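Local coordinates for FOG-3 protein (Caenorhabditis elegans, PDB 5TD6) that binds RNA and polymerises through its BTG/Tob domain, the part in this chain, to specify sperm fate in the germline, possibly acting as a transcriptional corepressor, at residues B[57-62]-B[85-90]. The protein carries 2 engineered substitutions. Numbering follows the deposited sequence. Where two conformers were deposited one is given.
Sequences MINTTT and PTNMII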
loop_
_atom_site.group_PDB
_atom_site.type_symbol
_atom_site.label_atom_id
_atom_site.label_comp_id
_atom_site.label_asym_id
_atom_site.label_seq_id
_atom_site.Cartn_x
_atom_site.Cartn_y
_atom_site.Cartn_z
ATOM N N MET B 57 -8.408 -16.550 -6.429
ATOM C CA MET B 57 -9.138 -15.334 -6.752
ATOM C C MET B 57 -10.311 -15.122 -5.804
ATOM O O MET B 57 -10.941 -16.078 -5.350
ATOM C CB MET B 57 -9.641 -15.376 -8.197
ATOM C CG MET B 57 -10.916 -16.166 -8.402
ATOM S SD MET B 57 -11.395 -16.240 -10.142
ATOM C CE MET B 57 -13.162 -15.949 -10.017
ATOM N N ILE B 58 -10.579 -13.864 -5.483
ATOM C CA ILE B 58 -11.731 -13.565 -4.643
ATOM C C ILE B 58 -12.622 -12.546 -5.325
ATOM O O ILE B 58 -12.198 -11.825 -6.227
ATOM C CB ILE B 58 -11.338 -13.045 -3.243
ATOM C CG1 ILE B 58 -10.559 -11.734 -3.344
ATOM C CG2 ILE B 58 -10.564 -14.108 -2.467
ATOM C CD1 ILE B 58 -10.039 -11.242 -2.014
ATOM N N ASN B 59 -13.887 -12.549 -4.916
ATOM C CA ASN B 59 -14.946 -11.710 -5.485
ATOM C C ASN B 59 -15.575 -10.879 -4.367
ATOM O O ASN B 59 -16.043 -11.434 -3.369
ATOM C CB ASN B 59 -15.983 -12.600 -6.175
ATOM C CG ASN B 59 -17.077 -11.813 -6.891
ATOM O OD1 ASN B 59 -17.784 -10.988 -6.296
ATOM N ND2 ASN B 59 -17.222 -12.080 -8.183
ATOM N N THR B 60 -15.582 -9.556 -4.519
ATOM C CA THR B 60 -16.019 -8.682 -3.430
ATOM C C THR B 60 -17.488 -8.895 -3.043
ATOM O O THR B 60 -17.924 -8.505 -1.952
ATOM C CB THR B 60 -15.814 -7.196 -3.775
ATOM O OG1 THR B 60 -16.552 -6.864 -4.957
ATOM C CG2 THR B 60 -14.323 -6.888 -3.985
ATOM N N THR B 61 -18.245 -9.525 -3.929
ATOM C CA THR B 61 -19.645 -9.800 -3.644
ATOM C C THR B 61 -19.858 -11.225 -3.135
ATOM O O THR B 61 -20.469 -11.432 -2.083
ATOM C CB THR B 61 -20.515 -9.588 -4.893
ATOM O OG1 THR B 61 -20.517 -8.198 -5.246
ATOM C CG2 THR B 61 -21.939 -10.050 -4.624
ATOM N N THR B 62 -19.339 -12.205 -3.874
ATOM C CA THR B 62 -19.679 -13.597 -3.610
ATOM C C THR B 62 -18.698 -14.367 -2.721
ATOM O O THR B 62 -19.013 -15.471 -2.277
ATOM C CB THR B 62 -19.839 -14.368 -4.927
ATOM O OG1 THR B 62 -18.565 -14.538 -5.559
ATOM C CG2 THR B 62 -20.778 -13.615 -5.856
ATOM N N PRO B 85 -16.835 -2.321 -3.679
ATOM C CA PRO B 85 -17.415 -2.410 -5.024
ATOM C C PRO B 85 -18.138 -3.737 -5.228
ATOM O O PRO B 85 -17.776 -4.721 -4.601
ATOM C CB PRO B 85 -16.191 -2.309 -5.940
ATOM C CG PRO B 85 -15.060 -2.823 -5.101
ATOM C CD PRO B 85 -15.362 -2.356 -3.709
ATOM N N THR B 86 -19.149 -3.769 -6.088
ATOM C CA THR B 86 -19.861 -5.016 -6.333
ATOM C C THR B 86 -19.188 -5.807 -7.456
ATOM O O THR B 86 -18.784 -5.240 -8.467
ATOM C CB THR B 86 -21.348 -4.765 -6.681
ATOM O OG1 THR B 86 -21.461 -4.273 -8.024
ATOM C CG2 THR B 86 -21.954 -3.757 -5.724
ATOM N N ASN B 87 -19.052 -7.112 -7.241
ATOM C CA ASN B 87 -18.549 -8.053 -8.240
ATOM C C ASN B 87 -17.178 -7.703 -8.833
ATOM O O ASN B 87 -16.916 -7.941 -10.009
ATOM C CB ASN B 87 -19.575 -8.211 -9.363
ATOM C CG ASN B 87 -20.879 -8.818 -8.871
ATOM O OD1 ASN B 87 -20.876 -9.767 -8.085
ATOM N ND2 ASN B 87 -21.999 -8.258 -9.312
ATOM N N MET B 88 -16.298 -7.158 -8.005
ATOM C CA MET B 88 -14.896 -7.027 -8.392
ATOM C C MET B 88 -14.135 -8.320 -8.113
ATOM O O MET B 88 -14.287 -8.919 -7.047
ATOM C CB MET B 88 -14.255 -5.869 -7.654
ATOM C CG MET B 88 -12.791 -5.695 -7.958
ATOM S SD MET B 88 -12.205 -4.279 -7.052
ATOM C CE MET B 88 -12.859 -2.916 -8.023
ATOM N N ILE B 89 -13.335 -8.767 -9.078
ATOM C CA ILE B 89 -12.554 -9.982 -8.901
ATOM C C ILE B 89 -11.092 -9.595 -8.699
ATOM O O ILE B 89 -10.527 -8.862 -9.506
ATOM C CB ILE B 89 -12.699 -10.946 -10.097
ATOM C CG1 ILE B 89 -14.174 -11.304 -10.324
ATOM C CG2 ILE B 89 -11.896 -12.215 -9.874
ATOM C CD1 ILE B 89 -14.482 -11.701 -11.741
ATOM N N ILE B 90 -10.508 -10.060 -7.599
ATOM C CA ILE B 90 -9.142 -9.705 -7.202
ATOM C C ILE B 90 -8.283 -10.962 -7.133
ATOM O O ILE B 90 -8.697 -11.980 -6.580
ATOM C CB ILE B 90 -9.119 -8.990 -5.836
ATOM C CG1 ILE B 90 -10.136 -7.850 -5.828
ATOM C CG2 ILE B 90 -7.713 -8.452 -5.512
ATOM C CD1 ILE B 90 -10.293 -7.173 -4.474
#
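Ile58 and Ile90 form an antiparallel hydrogen-bonded pair, Ile58 N to Ile90 O 2.9 Å and Ile90 N to Ile58 O 2.8 Å, and beyond the non-hydrogen-bonded pair Asn59–Ile89 the ladder ends with Thr60 N donating a hydrogen bond to Met88 O. Side-chain hydroxyls then take over from the backbone. Thr60 OG1, placed between its own N and carbonyl carbon (chi1 59°), donates to Pro85 O at a very short 2.5 Å and accepts from Met88 N at 3.1 Å. Thr61 OG1 receives Asn87 N at 2.7 Å. On one face the side chains of Ile58, in the conformer given, and Ile90 meet, and both touch Leu8 of helix 2-13; on the other, Met57 CE meets Ile89 CG2 and Asn59 ND2 lies against Ile89 CG1. Asn59 OD1 accepts Thr61 N in the carbonyl plane (2.8 Å), closing an Asx turn, and Thr62 N from above that plane. Replacing Asn59 by an alanine removes the side-chain amide, which would probably leave the Thr61 and Thr62 amides without this acceptor and let the turn presenting the Thr61 hydroxyl shift. Two threonine hydroxyls thus continue the hydrogen bonding past the last strand pair, beside strand 58-59 of the BTG-domain sheet.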